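Local atomic coordinates of type IV secretion protein Dot (Legionella pneumophila, PDB entry 6KS5), a protein that probably cleaves polyubiquitin as a deubiquitinase, regulating the association of these chains with the Legionella phagosome. Residues Y93-S98 and A291-D296; R295-I300 and A315-G320; N28-N33 and I223-M228; A62-E67 and D325-L330. One frame throughout, in Å; residues are numbered along the deposited sequence.

Contact 1 (Y93-S98 and A291-D296); sequences YLFEKS and AQYKRD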
loop_
_atom_site.group_PDB
_atom_site.type_symbol
_atom_site.label_atom_id
_atom_site.label_comp_id
_atom_site.label_asym_id
_atom_site.label_seq_id
_atom_site.Cartn_x
_atom_site.Cartn_y
_atom_site.Cartn_z
ATOM N N TYR A 93 -2.979 18.246 -16.610
ATOM C CA TYR A 93 -2.726 16.820 -16.437
ATOM C C TYR A 93 -2.432 16.506 -14.976
ATOM O O TYR A 93 -1.402 16.915 -14.441
ATOM C CB TYR A 93 -1.559 16.356 -17.314
ATOM C CG TYR A 93 -1.800 16.483 -18.804
ATOM C CD1 TYR A 93 -1.647 17.705 -19.454
ATOM C CD2 TYR A 93 -2.180 15.381 -19.562
ATOM C CE1 TYR A 93 -1.865 17.825 -20.813
ATOM C CE2 TYR A 93 -2.400 15.492 -20.924
ATOM C CZ TYR A 93 -2.242 16.718 -21.543
ATOM O OH TYR A 93 -2.462 16.839 -22.897
ATOM N N LEU A 94 -3.345 15.782 -14.330
ATOM C CA LEU A 94 -3.172 15.444 -12.925
ATOM C C LEU A 94 -3.400 13.957 -12.690
ATOM O O LEU A 94 -2.763 13.357 -11.818
ATOM C CB LEU A 94 -4.117 16.273 -12.058
ATOM C CG LEU A 94 -3.786 16.304 -10.567
ATOM C CD1 LEU A 94 -2.505 17.086 -10.330
ATOM C CD2 LEU A 94 -4.940 16.905 -9.778
ATOM N N PHE A 95 -4.299 13.352 -13.469
ATOM C CA PHE A 95 -4.576 11.929 -13.301
ATOM C C PHE A 95 -3.373 11.084 -13.707
ATOM O O PHE A 95 -3.042 10.098 -13.036
ATOM C CB PHE A 95 -5.811 11.531 -14.112
ATOM C CG PHE A 95 -6.136 10.065 -14.044
ATOM C CD1 PHE A 95 -5.566 9.168 -14.940
ATOM C CD2 PHE A 95 -7.012 9.581 -13.087
ATOM C CE1 PHE A 95 -5.856 7.819 -14.878
ATOM C CE2 PHE A 95 -7.310 8.234 -13.022
ATOM C CZ PHE A 95 -6.729 7.351 -13.920
ATOM N N GLU A 96 -2.716 11.445 -14.811
ATOM C CA GLU A 96 -1.555 10.688 -15.263
ATOM C C GLU A 96 -0.401 10.782 -14.272
ATOM O O GLU A 96 0.418 9.857 -14.187
ATOM C CB GLU A 96 -1.111 11.176 -16.645
ATOM C CG GLU A 96 -2.086 10.863 -17.777
ATOM C CD GLU A 96 -3.269 11.814 -17.821
ATOM O OE1 GLU A 96 -4.284 11.472 -18.467
ATOM O OE2 GLU A 96 -3.188 12.901 -17.206
ATOM N N LYS A 97 -0.319 11.880 -13.517
ATOM C CA LYS A 97 0.795 12.056 -12.593
ATOM C C LYS A 97 0.651 11.165 -11.364
ATOM O O LYS A 97 1.637 10.591 -10.886
ATOM C CB LYS A 97 0.907 13.525 -12.189
ATOM N N SER A 98 -0.567 11.041 -10.832
ATOM C CA SER A 98 -0.764 10.224 -9.641
ATOM C C SER A 98 -0.550 8.744 -9.935
ATOM O O SER A 98 -0.023 8.015 -9.088
ATOM C CB SER A 98 -2.161 10.453 -9.068
ATOM O OG SER A 98 -3.162 9.978 -9.947
ATOM N N ALA A 291 -13.583 10.013 -15.466
ATOM C CA ALA A 291 -14.806 9.742 -16.211
ATOM C C ALA A 291 -14.530 9.613 -17.703
ATOM O O ALA A 291 -15.214 8.853 -18.399
ATOM C CB ALA A 291 -15.837 10.839 -15.939
ATOM N N GLN A 292 -13.533 10.337 -18.214
ATOM C CA GLN A 292 -13.117 10.120 -19.593
ATOM C C GLN A 292 -12.396 8.791 -19.732
ATOM O O GLN A 292 -12.580 8.081 -20.726
ATOM C CB GLN A 292 -12.225 11.266 -20.066
ATOM N N TYR A 293 -11.584 8.434 -18.734
ATOM C CA TYR A 293 -10.839 7.182 -18.774
ATOM C C TYR A 293 -11.758 5.970 -18.710
ATOM O O TYR A 293 -11.462 4.939 -19.323
ATOM C CB TYR A 293 -9.839 7.138 -17.621
ATOM C CG TYR A 293 -8.463 7.667 -17.949
ATOM C CD1 TYR A 293 -8.130 8.994 -17.716
ATOM C CD2 TYR A 293 -7.490 6.831 -18.483
ATOM C CE1 TYR A 293 -6.867 9.473 -18.008
ATOM C CE2 TYR A 293 -6.225 7.299 -18.777
ATOM C CZ TYR A 293 -5.916 8.618 -18.536
ATOM O OH TYR A 293 -4.654 9.082 -18.832
ATOM N N LYS A 294 -12.872 6.071 -17.981
ATOM C CA LYS A 294 -13.749 4.917 -17.804
ATOM C C LYS A 294 -14.430 4.534 -19.113
ATOM O O LYS A 294 -14.447 3.357 -19.493
ATOM C CB LYS A 294 -14.783 5.203 -16.716
ATOM N N ARG A 295 -15.003 5.512 -19.820
ATOM C CA ARG A 295 -15.651 5.194 -21.088
ATOM C C ARG A 295 -14.631 4.906 -22.180
ATOM O O ARG A 295 -14.904 4.110 -23.085
ATOM C CB ARG A 295 -16.585 6.324 -21.517
ATOM C CG ARG A 295 -17.354 6.030 -22.804
ATOM C CD ARG A 295 -18.683 5.323 -22.534
ATOM N NE ARG A 295 -18.626 3.884 -22.800
ATOM C CZ ARG A 295 -19.674 3.153 -23.178
ATOM N NH1 ARG A 295 -20.860 3.726 -23.345
ATOM N NH2 ARG A 295 -19.536 1.851 -23.394
ATOM N N ASP A 296 -13.457 5.539 -22.118
ATOM C CA ASP A 296 -12.405 5.219 -23.076
ATOM C C ASP A 296 -11.911 3.790 -22.881
ATOM O O ASP A 296 -11.602 3.095 -23.855
ATOM C CB ASP A 296 -11.251 6.216 -22.949
ATOM C CG ASP A 296 -11.608 7.606 -23.475
ATOM O OD1 ASP A 296 -12.566 7.726 -24.268
ATOM O OD2 ASP A 296 -10.927 8.586 -23.098
#
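The ring of Tyr293 carries Phe95 over one face and the carboxylate of Glu96 at its edge. Phe95 CE1 sits 3.6 Å above the tyrosine plane, over its centre, while in return Tyr293 CD1 lies over a face of the Phe95 ring. The centroids are 4.4 Å apart and the planes are inclined by 32°, an oblique pairing between the stacked and edge-to-face extremes. At the rim, Glu96 OE1 lies in the plane of the tyrosine ring and accepts a hydrogen bond from Tyr293 OH. The modelled 2.4 Å between Tyr293 OH and Glu96 OE1 is doubtful as a length. The carboxylate of Glu96 and the ring of Tyr293 are turned 42° from each other. The contact joins the first turn of helix 95-112 to the last turns of helix 280-296, two helices far apart in sequence. Leu94 occupies the N-cap, and Ser98 OG donates to Phe95 O at 3.1 Å within the same turn. With CG anti to the backbone N (chi1 178°), Phe95 extends its ring across to the other helix, whereas Glu96 starts off to one side and bends at chi2 to bring OE1 to the phenol. Tyrosine suits this place because its face is apolar while its tip is polar: the hydroxyl binds Glu96 and also makes a weak hydrogen bond with Leu312 N, and Phe95 goes on to touch Ser289 of helix 280-296.

Contact 2 (R295-I300 and A315-G320); sequences RDRSEI and ATCPKG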
loop_
_atom_site.group_PDB
_atom_site.type_symbol
_atom_site.label_atom_id
_atom_site.label_comp_id
_atom_site.label_asym_id
_atom_site.label_seq_id
_atom_site.Cartn_x
_atom_site.Cartn_y
_atom_site.Cartn_z
ATOM N N ARG A 295 -15.003 5.512 -19.820
ATOM C CA ARG A 295 -15.651 5.194 -21.088
ATOM C C ARG A 295 -14.631 4.906 -22.180
ATOM O O ARG A 295 -14.904 4.110 -23.085
ATOM C CB ARG A 295 -16.585 6.324 -21.517
ATOM C CG ARG A 295 -17.354 6.030 -22.804
ATOM C CD ARG A 295 -18.683 5.323 -22.534
ATOM N NE ARG A 295 -18.626 3.884 -22.800
ATOM C CZ ARG A 295 -19.674 3.153 -23.178
ATOM N NH1 ARG A 295 -20.860 3.726 -23.345
ATOM N NH2 ARG A 295 -19.536 1.851 -23.394
ATOM N N ASP A 296 -13.457 5.539 -22.118
ATOM C CA ASP A 296 -12.405 5.219 -23.076
ATOM C C ASP A 296 -11.911 3.790 -22.881
ATOM O O ASP A 296 -11.602 3.095 -23.855
ATOM C CB ASP A 296 -11.251 6.216 -22.949
ATOM C CG ASP A 296 -11.608 7.606 -23.475
ATOM O OD1 ASP A 296 -12.566 7.726 -24.268
ATOM O OD2 ASP A 296 -10.927 8.586 -23.098
ATOM N N ARG A 297 -11.849 3.330 -21.633
ATOM C CA ARG A 297 -11.477 1.955 -21.327
ATOM C C ARG A 297 -12.600 0.960 -21.615
ATOM O O ARG A 297 -12.379 -0.252 -21.534
ATOM C CB ARG A 297 -11.038 1.863 -19.857
ATOM C CG ARG A 297 -10.479 0.510 -19.412
ATOM C CD ARG A 297 -10.251 0.442 -17.912
ATOM N NE ARG A 297 -9.582 1.639 -17.417
ATOM C CZ ARG A 297 -9.769 2.154 -16.208
ATOM N NH1 ARG A 297 -10.616 1.580 -15.363
ATOM N NH2 ARG A 297 -9.115 3.248 -15.844
ATOM N N SER A 298 -13.797 1.430 -21.947
ATOM C CA SER A 298 -14.885 0.544 -22.328
ATOM C C SER A 298 -15.122 0.505 -23.836
ATOM O O SER A 298 -15.860 -0.369 -24.314
ATOM C CB SER A 298 -16.165 0.954 -21.598
ATOM O OG SER A 298 -15.917 1.202 -20.222
ATOM N N GLU A 299 -14.497 1.410 -24.593
ATOM C CA GLU A 299 -14.424 1.310 -26.043
ATOM C C GLU A 299 -13.058 0.829 -26.501
ATOM O O GLU A 299 -12.834 0.706 -27.709
ATOM C CB GLU A 299 -14.752 2.658 -26.699
ATOM N N ILE A 300 -12.141 0.570 -25.560
ATOM C CA ILE A 300 -10.814 0.056 -25.891
ATOM C C ILE A 300 -10.905 -1.399 -26.327
ATOM O O ILE A 300 -10.054 -1.884 -27.085
ATOM C CB ILE A 300 -9.865 0.223 -24.690
ATOM C CG1 ILE A 300 -8.421 0.004 -25.120
ATOM C CG2 ILE A 300 -10.226 -0.770 -23.582
ATOM C CD1 ILE A 300 -7.906 1.025 -26.101
ATOM N N ALA A 315 -3.011 1.216 -20.300
ATOM C CA ALA A 315 -2.209 0.780 -19.164
ATOM C C ALA A 315 -3.070 0.460 -17.949
ATOM O O ALA A 315 -2.671 -0.350 -17.108
ATOM C CB ALA A 315 -1.172 1.845 -18.815
ATOM N N THR A 316 -4.242 1.077 -17.834
ATOM C CA THR A 316 -5.103 0.875 -16.676
ATOM C C THR A 316 -6.124 -0.236 -16.874
ATOM O O THR A 316 -6.948 -0.460 -15.983
ATOM C CB THR A 316 -5.830 2.176 -16.320
ATOM O OG1 THR A 316 -6.789 2.481 -17.340
ATOM C CG2 THR A 316 -4.839 3.324 -16.186
ATOM N N CYS A 317 -6.092 -0.936 -18.006
ATOM C CA CYS A 317 -7.023 -2.028 -18.231
ATOM C C CYS A 317 -6.637 -3.247 -17.397
ATOM O O CYS A 317 -5.481 -3.396 -16.995
ATOM C CB CYS A 317 -7.062 -2.400 -19.711
ATOM S SG CYS A 317 -7.312 -1.007 -20.836
ATOM N N PRO A 318 -7.596 -4.128 -17.111
ATOM C CA PRO A 318 -7.265 -5.396 -16.453
ATOM C C PRO A 318 -6.383 -6.269 -17.335
ATOM O O PRO A 318 -6.315 -6.109 -18.555
ATOM C CB PRO A 318 -8.634 -6.045 -16.218
ATOM C CG PRO A 318 -9.602 -4.911 -16.252
ATOM C CD PRO A 318 -9.051 -3.942 -17.247
ATOM N N LYS A 319 -5.698 -7.213 -16.698
ATOM C CA LYS A 319 -4.803 -8.087 -17.437
ATOM C C LYS A 319 -5.591 -9.085 -18.286
ATOM O O LYS A 319 -6.753 -9.397 -18.017
ATOM C CB LYS A 319 -3.873 -8.833 -16.481
ATOM N N GLY A 320 -4.938 -9.578 -19.337
ATOM C CA GLY A 320 -5.450 -10.658 -20.159
ATOM C C GLY A 320 -6.325 -10.218 -21.318
ATOM O O GLY A 320 -6.300 -10.856 -22.381
#
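Thr316 and Cys317 receive Arg297 and Ile300 where the chain leaves helix 280-296 and later folds back on itself, so that the turn after the helix is covered by the irregular segment leading to helix 326-334. Thr316 comes first. Its OG1 lies between the backbone N and the carbonyl carbon (chi1 69°), a rotamer that faces the hydroxyl toward the guanidinium. Arg297 NH2 donates a weak, strongly bent bond to Thr316 OG1, 2.9 Å long with an angle of 119° at the hydrogen. The firmer polar tie of this hydroxyl is to Val313 O, within its own loop. Thr316 O lies 3.7 Å above one face of the Arg297 guanidinium, offset toward its rim, so the carbonyl and the hydroxyl of the threonine both lie close to the cationic group. Arginine is apt here because its long chain, bent at chi3 (-46°), carries the charge to these oxygens while its methylenes remain available for apolar contact. Cys317 follows and uses exactly that part of the residue. Its sulfur, compact and weakly polar, faces both the aliphatic portion of the arginine and the isoleucine branch and touches each: Cys317 SG is 3.8 Å from Arg297 CG and 4.0 Å from Ile300 CG2.

Contact 3 (N28-N33 and I223-M228); sequences NCFFHN and IEIMTM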
loop_
_atom_site.group_PDB
_atom_site.type_symbol
_atom_site.label_atom_id
_atom_site.label_comp_id
_atom_site.label_asym_id
_atom_site.label_seq_id
_atom_site.Cartn_x
_atom_site.Cartn_y
_atom_site.Cartn_z
ATOM N N ASN A 28 -3.132 0.453 -6.468
ATOM C CA ASN A 28 -2.416 1.566 -5.848
ATOM C C ASN A 28 -3.375 2.681 -5.423
ATOM O O ASN A 28 -3.000 3.849 -5.360
ATOM C CB ASN A 28 -1.328 2.089 -6.799
ATOM C CG ASN A 28 -0.074 1.203 -6.811
ATOM O OD1 ASN A 28 0.200 0.503 -5.839
ATOM N ND2 ASN A 28 0.689 1.240 -7.909
ATOM N N CYS A 29 -4.610 2.314 -5.091
ATOM C CA CYS A 29 -5.670 3.295 -4.885
ATOM C C CYS A 29 -5.339 4.250 -3.735
ATOM O O CYS A 29 -5.618 5.451 -3.829
ATOM C CB CYS A 29 -6.981 2.559 -4.622
ATOM S SG CYS A 29 -8.349 3.605 -4.099
ATOM N N PHE A 30 -4.717 3.746 -2.651
ATOM C CA PHE A 30 -4.319 4.628 -1.568
ATOM C C PHE A 30 -3.153 5.512 -1.977
ATOM O O PHE A 30 -3.113 6.694 -1.622
ATOM C CB PHE A 30 -3.936 3.830 -0.349
ATOM C CG PHE A 30 -3.216 4.671 0.668
ATOM C CD1 PHE A 30 -3.938 5.515 1.490
ATOM C CD2 PHE A 30 -1.833 4.640 0.803
ATOM C CE1 PHE A 30 -3.328 6.293 2.416
ATOM C CE2 PHE A 30 -1.204 5.425 1.731
ATOM C CZ PHE A 30 -1.955 6.260 2.542
ATOM N N PHE A 31 -2.156 4.936 -2.652
ATOM C CA PHE A 31 -1.035 5.744 -3.097
ATOM C C PHE A 31 -1.492 6.805 -4.083
ATOM O O PHE A 31 -0.961 7.921 -4.087
ATOM C CB PHE A 31 0.036 4.852 -3.707
ATOM C CG PHE A 31 0.686 3.940 -2.725
ATOM C CD1 PHE A 31 1.314 4.444 -1.598
ATOM C CD2 PHE A 31 0.664 2.572 -2.924
ATOM C CE1 PHE A 31 1.919 3.593 -0.691
ATOM C CE2 PHE A 31 1.263 1.715 -2.023
ATOM C CZ PHE A 31 1.893 2.224 -0.906
ATOM N N HIS A 32 -2.498 6.491 -4.901
ATOM C CA HIS A 32 -3.075 7.515 -5.761
ATOM C C HIS A 32 -3.708 8.622 -4.926
ATOM O O HIS A 32 -3.564 9.805 -5.251
ATOM C CB HIS A 32 -4.093 6.891 -6.716
ATOM C CG HIS A 32 -3.507 5.896 -7.669
ATOM N ND1 HIS A 32 -4.270 4.948 -8.318
ATOM C CD2 HIS A 32 -2.232 5.695 -8.080
ATOM C CE1 HIS A 32 -3.491 4.207 -9.086
ATOM N NE2 HIS A 32 -2.250 4.638 -8.959
ATOM N N ASN A 33 -4.398 8.259 -3.837
ATOM C CA ASN A 33 -4.925 9.258 -2.908
ATOM C C ASN A 33 -3.803 10.104 -2.313
ATOM O O ASN A 33 -3.892 11.336 -2.266
ATOM C CB ASN A 33 -5.714 8.578 -1.785
ATOM C CG ASN A 33 -7.140 8.250 -2.177
ATOM O OD1 ASN A 33 -8.084 8.859 -1.678
ATOM N ND2 ASN A 33 -7.306 7.261 -3.048
ATOM N N ILE A 223 -3.873 -0.634 8.711
ATOM C CA ILE A 223 -2.756 -0.986 9.590
ATOM C C ILE A 223 -1.439 -0.507 8.992
ATOM O O ILE A 223 -0.712 0.292 9.595
ATOM C CB ILE A 223 -2.722 -2.506 9.835
ATOM C CG1 ILE A 223 -3.935 -2.954 10.649
ATOM C CG2 ILE A 223 -1.407 -2.919 10.500
ATOM C CD1 ILE A 223 -3.734 -2.855 12.124
ATOM N N GLU A 224 -1.112 -1.002 7.795
ATOM C CA GLU A 224 0.137 -0.619 7.141
ATOM C C GLU A 224 0.191 0.881 6.894
ATOM O O GLU A 224 1.244 1.510 7.048
ATOM C CB GLU A 224 0.296 -1.375 5.820
ATOM C CG GLU A 224 0.175 -2.896 5.929
ATOM C CD GLU A 224 -1.236 -3.429 5.730
ATOM O OE1 GLU A 224 -1.418 -4.660 5.822
ATOM O OE2 GLU A 224 -2.161 -2.635 5.470
ATOM N N ILE A 225 -0.944 1.476 6.533
ATOM C CA ILE A 225 -0.965 2.886 6.166
ATOM C C ILE A 225 -0.604 3.752 7.368
ATOM O O ILE A 225 0.165 4.713 7.249
ATOM C CB ILE A 225 -2.344 3.244 5.579
ATOM C CG1 ILE A 225 -2.509 2.614 4.196
ATOM C CG2 ILE A 225 -2.543 4.749 5.540
ATOM C CD1 ILE A 225 -3.930 2.653 3.678
ATOM N N MET A 226 -1.130 3.415 8.547
ATOM C CA MET A 226 -0.833 4.218 9.728
ATOM C C MET A 226 0.661 4.207 10.044
ATOM O O MET A 226 1.255 5.268 10.277
ATOM C CB MET A 226 -1.658 3.729 10.920
ATOM C CG MET A 226 -3.098 4.241 10.919
ATOM S SD MET A 226 -3.224 6.045 11.018
ATOM C CE MET A 226 -3.706 6.454 9.344
ATOM N N THR A 227 1.295 3.025 10.024
ATOM C CA THR A 227 2.744 2.977 10.221
ATOM C C THR A 227 3.486 3.622 9.057
ATOM O O THR A 227 4.600 4.125 9.241
ATOM C CB THR A 227 3.233 1.537 10.411
ATOM O OG1 THR A 227 3.505 0.945 9.137
ATOM C CG2 THR A 227 2.197 0.699 11.152
ATOM N N MET A 228 2.891 3.620 7.858
ATOM C CA MET A 228 3.485 4.345 6.739
ATOM C C MET A 228 3.371 5.847 6.940
ATOM O O MET A 228 4.322 6.590 6.672
ATOM C CB MET A 228 2.819 3.944 5.425
ATOM C CG MET A 228 3.370 2.684 4.803
ATOM S SD MET A 228 2.600 2.302 3.222
ATOM C CE MET A 228 3.478 0.795 2.796
#
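Ile225 presses its side chain onto the ring of Phe30, the two groups approaching from opposite directions. Ile225 CD1 makes a CH-pi contact over the face, 3.8 Å from the centroid of the Phe30 ring and 18° off the normal. The other branch reaches farther along the ring, with Ile225 CG2 3.4 Å from Phe30 CZ, so the branches of the isoleucine spread over the aromatic surface. Beside this pair, Met228 SD meets Phe31 CE1 at 4.2 Å. This Met-aromatic contact is oblique, the sulfur standing 74° off the ring normal, and the two side chains cross at about a right angle. Met228 reaches so far because its chain is extended beyond CG. Phe30, with CG anti to the backbone N (chi1 166°), points its ring straight at helix 222-231. In the next shell, Leu236 of strand 236-239 touches both Phe30 and Ile225, and Phe31 packs on Leu105, Arg106 and Phe109 of helix 95-112. Helix 29-40 is itself fixed at its first turn: Asn33 ND2 donates to Cys29 O at 2.6 Å, approaching from the face of that carbonyl opposite to Asn33 N, and it also bonds to Tyr271 O. His32 ND1 pairs with Ser23 O. The buried aromatic contact thus backs a helix whose opening turn bears Cys29 in touch with His270, a cysteine-histidine arrangement consistent with the papain-like thiol protease layout to which OTU deubiquitinases belong.

Contact 4 (A62-E67 and D325-L330); sequences AEQLFE and DPFIAL
At chi1 -176° the ring of Phe327 swings away from the backbone N, out toward Gln64 and Leu65. These two in turn direct CG away from their carbonyl carbons, and by this means reach the ring from helix 61-65. Gln64, extended beyond CG, brings its amide to the ring edge: Gln64 NE2 lies near the ring plane, 3.6 Å from Phe327 CE2, with the amide and the ring almost perpendicular at 86°. Leu65 approaches obliquely, its CG 3.9 Å from Phe327 CZ and its CD1 4.0 Å from Phe327 CE1. The other methyl serves a second partner, as Leu65 CD2 meets Leu330 CD2 at 4.0 Å, one helical turn beyond Phe327. Branching at CG therefore lets one leucine touch two residues on the same side of helix 326-334. Helix 95-112 lies against this junction as well; its Phe103 meets Phe327 edge-to-face and also touches Leu330. The short early helix and the C-terminal helix are thereby joined near a common neighbour. Among Leu65, Phe327 and Leu330 the attraction is dispersive, between apolar surfaces, whereas the amide of Gln64, partly exposed at the margin, borders the ring edge without a hydrogen bond to the other segment.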
loop_
_atom_site.group_PDB
_atom_site.type_symbol
_atom_site.label_atom_id
_atom_site.label_comp_id
_atom_site.label_asym_id
_atom_site.label_seq_id
_atom_site.Cartn_x
_atom_site.Cartn_y
_atom_site.Cartn_z
ATOM N N ALA A 62 9.397 0.603 -10.265
ATOM C CA ALA A 62 9.969 1.928 -10.066
ATOM C C ALA A 62 11.272 2.082 -10.833
ATOM O O ALA A 62 11.535 3.141 -11.410
ATOM C CB ALA A 62 10.193 2.188 -8.578
ATOM N N GLU A 63 12.104 1.041 -10.847
ATOM C CA GLU A 63 13.370 1.145 -11.555
ATOM C C GLU A 63 13.183 1.152 -13.066
ATOM O O GLU A 63 14.060 1.645 -13.783
ATOM C CB GLU A 63 14.302 0.012 -11.121
ATOM C CG GLU A 63 14.727 0.122 -9.662
ATOM C CD GLU A 63 15.677 -0.975 -9.245
ATOM O OE1 GLU A 63 15.972 -1.082 -8.034
ATOM O OE2 GLU A 63 16.133 -1.726 -10.132
ATOM N N GLN A 64 12.052 0.645 -13.561
ATOM C CA GLN A 64 11.768 0.745 -14.987
ATOM C C GLN A 64 11.301 2.143 -15.374
ATOM O O GLN A 64 11.570 2.590 -16.493
ATOM C CB GLN A 64 10.718 -0.289 -15.392
ATOM C CG GLN A 64 11.209 -1.717 -15.303
ATOM C CD GLN A 64 10.197 -2.709 -15.825
ATOM O OE1 GLN A 64 9.884 -3.702 -15.164
ATOM N NE2 GLN A 64 9.676 -2.449 -17.019
ATOM N N LEU A 65 10.612 2.843 -14.473
ATOM C CA LEU A 65 10.163 4.202 -14.748
ATOM C C LEU A 65 11.245 5.247 -14.512
ATOM O O LEU A 65 11.047 6.413 -14.877
ATOM C CB LEU A 65 8.936 4.545 -13.893
ATOM C CG LEU A 65 7.613 3.836 -14.194
ATOM C CD1 LEU A 65 6.744 3.791 -12.951
ATOM C CD2 LEU A 65 6.878 4.513 -15.344
ATOM N N PHE A 66 12.378 4.868 -13.917
ATOM C CA PHE A 66 13.431 5.838 -13.632
ATOM C C PHE A 66 14.087 6.376 -14.895
ATOM O O PHE A 66 14.752 7.415 -14.837
ATOM C CB PHE A 66 14.497 5.215 -12.729
ATOM C CG PHE A 66 14.106 5.161 -11.281
ATOM C CD1 PHE A 66 13.145 6.023 -10.775
ATOM C CD2 PHE A 66 14.700 4.247 -10.426
ATOM C CE1 PHE A 66 12.783 5.973 -9.443
ATOM C CE2 PHE A 66 14.341 4.192 -9.090
ATOM C CZ PHE A 66 13.382 5.059 -8.598
ATOM N N GLU A 67 13.927 5.697 -16.028
ATOM C CA GLU A 67 14.526 6.184 -17.263
ATOM C C GLU A 67 13.672 7.232 -17.966
ATOM O O GLU A 67 14.122 7.801 -18.966
ATOM C CB GLU A 67 14.814 5.011 -18.206
ATOM C CG GLU A 67 13.588 4.373 -18.835
ATOM C CD GLU A 67 13.954 3.463 -19.995
ATOM O OE1 GLU A 67 13.665 3.828 -21.156
ATOM O OE2 GLU A 67 14.547 2.389 -19.743
ATOM N N ASP A 325 0.489 -7.495 -19.814
ATOM C CA ASP A 325 1.026 -6.636 -18.778
ATOM C C ASP A 325 0.830 -5.104 -18.802
ATOM O O ASP A 325 1.708 -4.283 -19.022
ATOM C CB ASP A 325 2.459 -6.994 -18.471
ATOM C CG ASP A 325 2.721 -7.032 -17.007
ATOM O OD1 ASP A 325 2.365 -6.071 -16.318
ATOM O OD2 ASP A 325 3.259 -8.033 -16.537
ATOM N N PRO A 326 -0.356 -4.730 -18.460
ATOM C CA PRO A 326 -0.736 -3.317 -18.343
ATOM C C PRO A 326 0.432 -2.401 -18.035
ATOM O O PRO A 326 0.482 -1.281 -18.556
ATOM C CB PRO A 326 -1.766 -3.339 -17.207
ATOM C CG PRO A 326 -2.388 -4.684 -17.313
ATOM C CD PRO A 326 -1.278 -5.612 -17.722
ATOM N N PHE A 327 1.398 -2.846 -17.234
ATOM C CA PHE A 327 2.524 -1.973 -16.936
ATOM C C PHE A 327 3.415 -1.782 -18.157
ATOM O O PHE A 327 3.851 -0.660 -18.440
ATOM C CB PHE A 327 3.332 -2.518 -15.762
ATOM C CG PHE A 327 4.454 -1.616 -15.347
ATOM C CD1 PHE A 327 4.217 -0.521 -14.529
ATOM C CD2 PHE A 327 5.741 -1.845 -15.797
ATOM C CE1 PHE A 327 5.248 0.319 -14.156
ATOM C CE2 PHE A 327 6.773 -1.009 -15.432
ATOM C CZ PHE A 327 6.527 0.075 -14.609
ATOM N N ILE A 328 3.697 -2.858 -18.901
ATOM C CA ILE A 328 4.501 -2.711 -20.109
ATOM C C ILE A 328 3.731 -1.951 -21.181
ATOM O O ILE A 328 4.336 -1.390 -22.101
ATOM C CB ILE A 328 4.989 -4.075 -20.640
ATOM C CG1 ILE A 328 3.847 -4.887 -21.256
ATOM C CG2 ILE A 328 5.689 -4.860 -19.538
ATOM C CD1 ILE A 328 3.611 -4.604 -22.730
ATOM N N ALA A 329 2.402 -1.921 -21.090
ATOM C CA ALA A 329 1.637 -0.995 -21.913
ATOM C C ALA A 329 1.833 0.445 -21.461
ATOM O O ALA A 329 1.599 1.374 -22.241
ATOM C CB ALA A 329 0.158 -1.351 -21.868
ATOM N N LEU A 330 2.215 0.655 -20.198
ATOM C CA LEU A 330 2.475 2.012 -19.725
ATOM C C LEU A 330 3.824 2.509 -20.217
ATOM O O LEU A 330 3.946 3.658 -20.664
ATOM C CB LEU A 330 2.410 2.076 -18.196
ATOM C CG LEU A 330 2.929 3.378 -17.575
ATOM C CD1 LEU A 330 1.940 4.522 -17.765
ATOM C CD2 LEU A 330 3.235 3.166 -16.108
#

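Overall arrangement
Contacts 1 and 2 follow one another on helix 280-296, sharing Arg295 and Asp296, with centres about 12 Å apart. Contact 2 passes directly into contact 4: Ala315 CB lies 3.6 Å from Leu330 CB, and Pro326 packs on the 315-320 segment, although the two centres are about 17 Å apart. Contact 3 is the innermost, about 5 Å from the centre of the chain to its own centre, and meets contact 1 where Ser98 O approaches His32 CD2 at 3.4 Å. The centres of contacts 2 and 3 are about 24 Å apart. Contact 4 encloses contacts 1 and 2 along the chain. Contact 3 includes Cys29, beside His270, a pairing consistent with a thiol protease site.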